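Local coordinates for protein alpha-L-rhamnosidase (Klebsiella oxytoca, PDB 4XHC) that catalyses the hydrolysis of terminal alpha-L-rhamnose residues from rhamnosides, as a two-domain family 78 glycoside hydrolase, at residues 249-254 / 308-313; 256-261 / 316-321. All coordinates share one frame; numbering follows the deposited sequence.

Interaction 1 (249-254 / 308-313). With RAM (alpha-L-rhamnopyranose), chain C.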
# COMPACT_ATOMS: atom_id res chain seq x y z
N ASP A 249 -10.43 -5.76 -30.84
CA ASP A 249 -11.04 -4.60 -30.19
C ASP A 249 -10.80 -3.34 -31.01
O ASP A 249 -11.72 -2.58 -31.30
CB ASP A 249 -10.50 -4.44 -28.76
CG ASP A 249 -10.81 -5.64 -27.87
OD1 ASP A 249 -10.32 -6.75 -28.18
OD2 ASP A 249 -11.54 -5.48 -26.86
N LEU A 250 -9.54 -3.13 -31.40
CA LEU A 250 -9.15 -2.03 -32.28
C LEU A 250 -10.04 -1.92 -33.51
O LEU A 250 -10.44 -0.82 -33.88
CB LEU A 250 -7.69 -2.21 -32.73
CG LEU A 250 -7.14 -1.21 -33.76
CD1 LEU A 250 -7.28 0.21 -33.26
CD2 LEU A 250 -5.69 -1.52 -34.08
N ARG A 251 -10.33 -3.04 -34.14
CA ARG A 251 -11.13 -3.03 -35.37
C ARG A 251 -12.47 -2.35 -35.17
O ARG A 251 -12.90 -1.57 -36.01
CB ARG A 251 -11.36 -4.45 -35.89
CG ARG A 251 -12.11 -4.47 -37.21
CD ARG A 251 -12.01 -5.81 -37.92
NE ARG A 251 -13.08 -6.69 -37.49
CZ ARG A 251 -14.16 -6.98 -38.20
NH1 ARG A 251 -14.37 -6.50 -39.41
NH2 ARG A 251 -15.05 -7.79 -37.68
N LEU A 252 -13.12 -2.66 -34.06
CA LEU A 252 -14.43 -2.08 -33.76
C LEU A 252 -14.32 -0.65 -33.25
O LEU A 252 -15.11 0.21 -33.64
CB LEU A 252 -15.18 -2.96 -32.75
CG LEU A 252 -16.11 -4.01 -33.38
CD1 LEU A 252 -15.47 -4.74 -34.55
CD2 LEU A 252 -16.55 -5.00 -32.32
N GLN A 253 -13.32 -0.40 -32.42
CA GLN A 253 -13.11 0.95 -31.90
C GLN A 253 -12.84 1.94 -33.02
O GLN A 253 -13.33 3.07 -32.97
CB GLN A 253 -11.97 0.96 -30.89
CG GLN A 253 -12.30 0.20 -29.62
CD GLN A 253 -11.31 0.43 -28.50
OE1 GLN A 253 -10.96 1.56 -28.19
NE2 GLN A 253 -10.89 -0.65 -27.86
N ALA A 254 -12.08 1.53 -34.02
CA ALA A 254 -11.78 2.42 -35.15
C ALA A 254 -13.03 2.84 -35.91
O ALA A 254 -13.12 3.97 -36.38
CB ALA A 254 -10.78 1.76 -36.10
N PHE A 308 -6.04 -7.43 -39.14
CA PHE A 308 -5.13 -6.40 -39.59
C PHE A 308 -5.52 -5.90 -40.98
O PHE A 308 -5.47 -4.69 -41.26
CB PHE A 308 -3.69 -6.91 -39.61
CG PHE A 308 -2.67 -5.84 -39.86
CD1 PHE A 308 -2.13 -5.11 -38.81
CD2 PHE A 308 -2.25 -5.54 -41.15
CE1 PHE A 308 -1.19 -4.12 -39.04
CE2 PHE A 308 -1.32 -4.55 -41.39
CZ PHE A 308 -0.79 -3.84 -40.33
N VAL A 309 -5.93 -6.82 -41.85
CA VAL A 309 -6.32 -6.46 -43.20
C VAL A 309 -7.54 -5.55 -43.18
O VAL A 309 -7.56 -4.53 -43.89
CB VAL A 309 -6.65 -7.69 -44.06
CG1 VAL A 309 -7.08 -7.26 -45.46
CG2 VAL A 309 -5.47 -8.63 -44.13
N ASP A 310 -8.56 -5.91 -42.40
CA ASP A 310 -9.80 -5.14 -42.41
C ASP A 310 -9.61 -3.77 -41.76
O ASP A 310 -10.18 -2.78 -42.23
CB ASP A 310 -10.97 -5.91 -41.78
CG ASP A 310 -12.34 -5.28 -42.08
OD1 ASP A 310 -12.64 -4.89 -43.24
OD2 ASP A 310 -13.14 -5.16 -41.14
N VAL A 311 -8.78 -3.69 -40.72
CA VAL A 311 -8.48 -2.40 -40.11
C VAL A 311 -7.77 -1.48 -41.10
O VAL A 311 -8.09 -0.29 -41.18
CB VAL A 311 -7.62 -2.53 -38.82
CG1 VAL A 311 -7.29 -1.15 -38.27
CG2 VAL A 311 -8.36 -3.34 -37.77
N LEU A 312 -6.80 -2.02 -41.84
CA LEU A 312 -6.08 -1.23 -42.84
C LEU A 312 -7.02 -0.76 -43.94
O LEU A 312 -6.95 0.39 -44.37
CB LEU A 312 -4.93 -2.03 -43.44
CG LEU A 312 -3.95 -1.28 -44.36
CD1 LEU A 312 -3.31 -0.09 -43.66
CD2 LEU A 312 -2.87 -2.22 -44.87
N TYR A 313 -7.90 -1.64 -44.40
CA TYR A 313 -8.88 -1.29 -45.42
C TYR A 313 -9.83 -0.17 -44.93
O TYR A 313 -10.02 0.83 -45.64
CB TYR A 313 -9.66 -2.53 -45.90
CG TYR A 313 -10.83 -2.18 -46.78
CD1 TYR A 313 -10.64 -1.76 -48.10
CD2 TYR A 313 -12.14 -2.24 -46.30
CE1 TYR A 313 -11.71 -1.42 -48.90
CE2 TYR A 313 -13.22 -1.91 -47.10
CZ TYR A 313 -13.00 -1.50 -48.40
OH TYR A 313 -14.07 -1.16 -49.18
C1 RAM C . -9.82 -10.73 -23.47
C2 RAM C . -10.47 -9.37 -23.61
C3 RAM C . -10.11 -8.73 -24.94
C4 RAM C . -10.16 -9.79 -26.03
C5 RAM C . -9.06 -10.80 -25.80
C6 RAM C . -9.41 -12.19 -26.26
O1 RAM C . -9.36 -10.86 -22.19
O2 RAM C . -11.88 -9.59 -23.58
O3 RAM C . -11.00 -7.66 -25.25
O4 RAM C . -9.98 -9.19 -27.30
O5 RAM C . -8.74 -10.87 -24.39

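Interaction 2 (256-261 / 316-321)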
# COMPACT_ATOMS: atom_id res chain seq x y z
N VAL A 256 -16.05 3.28 -34.63
CA VAL A 256 -16.80 4.23 -33.82
C VAL A 256 -16.07 5.57 -33.81
O VAL A 256 -16.69 6.63 -33.94
CB VAL A 256 -17.01 3.72 -32.38
CG1 VAL A 256 -17.88 4.68 -31.58
CG2 VAL A 256 -17.62 2.32 -32.40
N ASN A 257 -14.76 5.52 -33.67
CA ASN A 257 -13.92 6.71 -33.73
C ASN A 257 -14.20 7.52 -35.00
O ASN A 257 -14.28 8.75 -34.96
CB ASN A 257 -12.45 6.29 -33.70
CG ASN A 257 -11.51 7.46 -33.86
OD1 ASN A 257 -11.43 8.34 -33.01
ND2 ASN A 257 -10.78 7.48 -34.97
N ASP A 258 -14.36 6.82 -36.10
CA ASP A 258 -14.64 7.42 -37.40
C ASP A 258 -15.77 8.45 -37.42
O ASP A 258 -15.67 9.46 -38.10
CB ASP A 258 -15.00 6.31 -38.38
CG ASP A 258 -14.25 6.43 -39.67
OD1 ASP A 258 -13.01 6.60 -39.58
OD2 ASP A 258 -14.89 6.34 -40.73
N VAL A 259 -16.83 8.18 -36.68
CA VAL A 259 -18.04 9.02 -36.67
C VAL A 259 -18.24 9.78 -35.36
O VAL A 259 -19.25 10.45 -35.18
CB VAL A 259 -19.31 8.18 -36.94
CG1 VAL A 259 -19.25 7.55 -38.32
CG2 VAL A 259 -19.51 7.10 -35.87
N THR A 260 -17.29 9.68 -34.44
CA THR A 260 -17.32 10.45 -33.19
C THR A 260 -16.13 11.41 -33.15
O THR A 260 -16.25 12.53 -33.64
CB THR A 260 -17.35 9.53 -31.95
OG1 THR A 260 -16.22 8.65 -31.96
CG2 THR A 260 -18.63 8.71 -31.90
N PHE A 261 -15.00 10.96 -32.62
CA PHE A 261 -13.87 11.85 -32.34
C PHE A 261 -12.90 12.03 -33.50
O PHE A 261 -12.08 12.94 -33.48
CB PHE A 261 -13.10 11.38 -31.12
CG PHE A 261 -13.93 11.31 -29.87
CD1 PHE A 261 -14.19 12.46 -29.13
CD2 PHE A 261 -14.46 10.11 -29.44
CE1 PHE A 261 -14.96 12.40 -27.99
CE2 PHE A 261 -15.23 10.05 -28.30
CZ PHE A 261 -15.48 11.19 -27.57
N LEU A 316 -8.00 3.24 -44.69
CA LEU A 316 -7.86 3.86 -45.99
C LEU A 316 -9.16 4.55 -46.43
O LEU A 316 -9.12 5.70 -46.88
CB LEU A 316 -7.43 2.82 -47.03
CG LEU A 316 -7.22 3.33 -48.47
CD1 LEU A 316 -6.16 4.42 -48.50
CD2 LEU A 316 -6.87 2.18 -49.40
N GLN A 317 -10.30 3.87 -46.29
CA GLN A 317 -11.61 4.42 -46.68
C GLN A 317 -11.93 5.72 -45.96
O GLN A 317 -12.42 6.67 -46.57
CB GLN A 317 -12.75 3.43 -46.38
CG GLN A 317 -12.77 2.14 -47.22
CD GLN A 317 -12.48 2.36 -48.69
OE1 GLN A 317 -13.29 2.94 -49.42
NE2 GLN A 317 -11.32 1.89 -49.14
N SER A 318 -11.66 5.75 -44.66
CA SER A 318 -12.04 6.86 -43.79
C SER A 318 -11.04 8.01 -43.74
O SER A 318 -11.44 9.17 -43.72
CB SER A 318 -12.23 6.34 -42.38
OG SER A 318 -11.04 5.74 -41.91
N ALA A 319 -9.75 7.69 -43.67
CA ALA A 319 -8.69 8.71 -43.58
C ALA A 319 -8.10 9.12 -44.93
O ALA A 319 -7.54 10.21 -45.04
CB ALA A 319 -7.58 8.21 -42.67
N GLU A 320 -8.21 8.25 -45.94
CA GLU A 320 -7.71 8.52 -47.30
C GLU A 320 -6.20 8.74 -47.34
O GLU A 320 -5.69 9.63 -48.03
CB GLU A 320 -8.47 9.69 -47.93
CG GLU A 320 -9.99 9.49 -47.96
CD GLU A 320 -10.77 10.69 -48.48
OE1 GLU A 320 -10.18 11.76 -48.70
OE2 GLU A 320 -12.00 10.55 -48.66
N ASP A 321 -5.48 7.88 -46.61
CA ASP A 321 -4.03 7.97 -46.44
C ASP A 321 -3.38 6.84 -47.24
O ASP A 321 -3.14 5.75 -46.72
CB ASP A 321 -3.71 7.87 -44.94
CG ASP A 321 -2.22 8.02 -44.62
OD1 ASP A 321 -1.40 8.28 -45.53
OD2 ASP A 321 -1.86 7.88 -43.43

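Interaction 1 (249-254 / 308-313)
Arg251 and Asp310 form a buried salt bridge, with Arg251 NH1 donating to Asp310 OD2 at 2.5 Å. The carboxylate oxygen lies at the edge of the guanidinium, close to its plane, but the two groups are not coplanar: their planes are 52° apart, and NH1 meets OD2 on the anti side, well out of the carboxylate plane. A bend at chi3 (88°) swings the Arg251 head across to Asp310. OD2 also receives a weak hydrogen bond from Asn314, and a long, weak ion pair links OD1 to Arg381, so the carboxylate faces positive charge at both oxygens. Phe307 adds a cation-pi contact to Arg251. The two segments belong to helices 247-259 and 302-319 of the (alpha/alpha)6 barrel expected for this family; the helices run in roughly the same direction and come closest at Arg251 and Val311, whose CA atoms are 5.5 Å apart. There Val311 CG2 packs 3.7 Å from Arg251 CA, against the backbone and first methylene of Arg251. At the start of 249-254, Asp249 takes no part in this packing; both of its carboxylate oxygens bind the rhamnose. Sugar O4 donates to Asp249 OD1 at 2.6 Å and sugar O3 to Asp249 OD2 at 2.8 Å, while Glu506, Tyr304, Tyr518, His528 and Trp361 supply further hydrogen bonds to the ligand. Gln253 NE2 is satisfied by Glu236 O.

Interaction 2 (256-261 / 316-321)
Asp258 and Ser318 make the sole side-chain contact between the two segments. The carboxylate lies against a methylene, Asp258 OD1 and OD2 both facing Ser318 CB; the 2.9 Å between Asp258 OD1 and Ser318 CB is shorter than van der Waals contact, doubtful at this resolution and no evidence of strain. Asp258 OD1 and Ser318 OG are 3.2 Å apart, but the angle is too poor for a hydrogen bond. Each polar group is instead served elsewhere. Ser318 OG, turned back over its own helix by a chi1 of 59°, bonds to Asn314 O, whereas Asp258 OD1 is bonded to His264 NE2. Within 256-261, Val256 O accepts two hydrogen bonds from opposite faces of its plane, from Val259 N and from Thr260 OG1 at 2.9 Å. On the partner segment Glu320 takes a positive phi after the helix, and Asp321 then serves as N-cap of helix 322-340, its OD2 also bonded to Thr324 and Tyr315. The contact lies at the surface, towards the C-terminal parts of helices 247-259 and 302-319, with His264 of helix 264-276 touching Ser318 and helices 214-230 and 534-540 packed against 256-261.

Overall arrangement
Interactions 1 and 2 are successive contacts between the same two helices, 247-259 and 302-319, with centres about 11 Å apart. Across them the pair spreads: at interaction 2 the nearest CA atoms, those of Asp258 and Ser318, are 6.9 Å apart, wider than at interaction 1, and a buried ion pair with aliphatic packing gives way to one slight surface contact. Distance from the sugar grows in the same direction. Arg251 NH1 is 14.6 Å from O3 of RAM. Asp258 OD1 is 20.3 Å from O3 of RAM. Both helices reach the pocket near their first residues, through Asp249 and Tyr304, whereas 256-261 / 316-321 is structural packing remote from it.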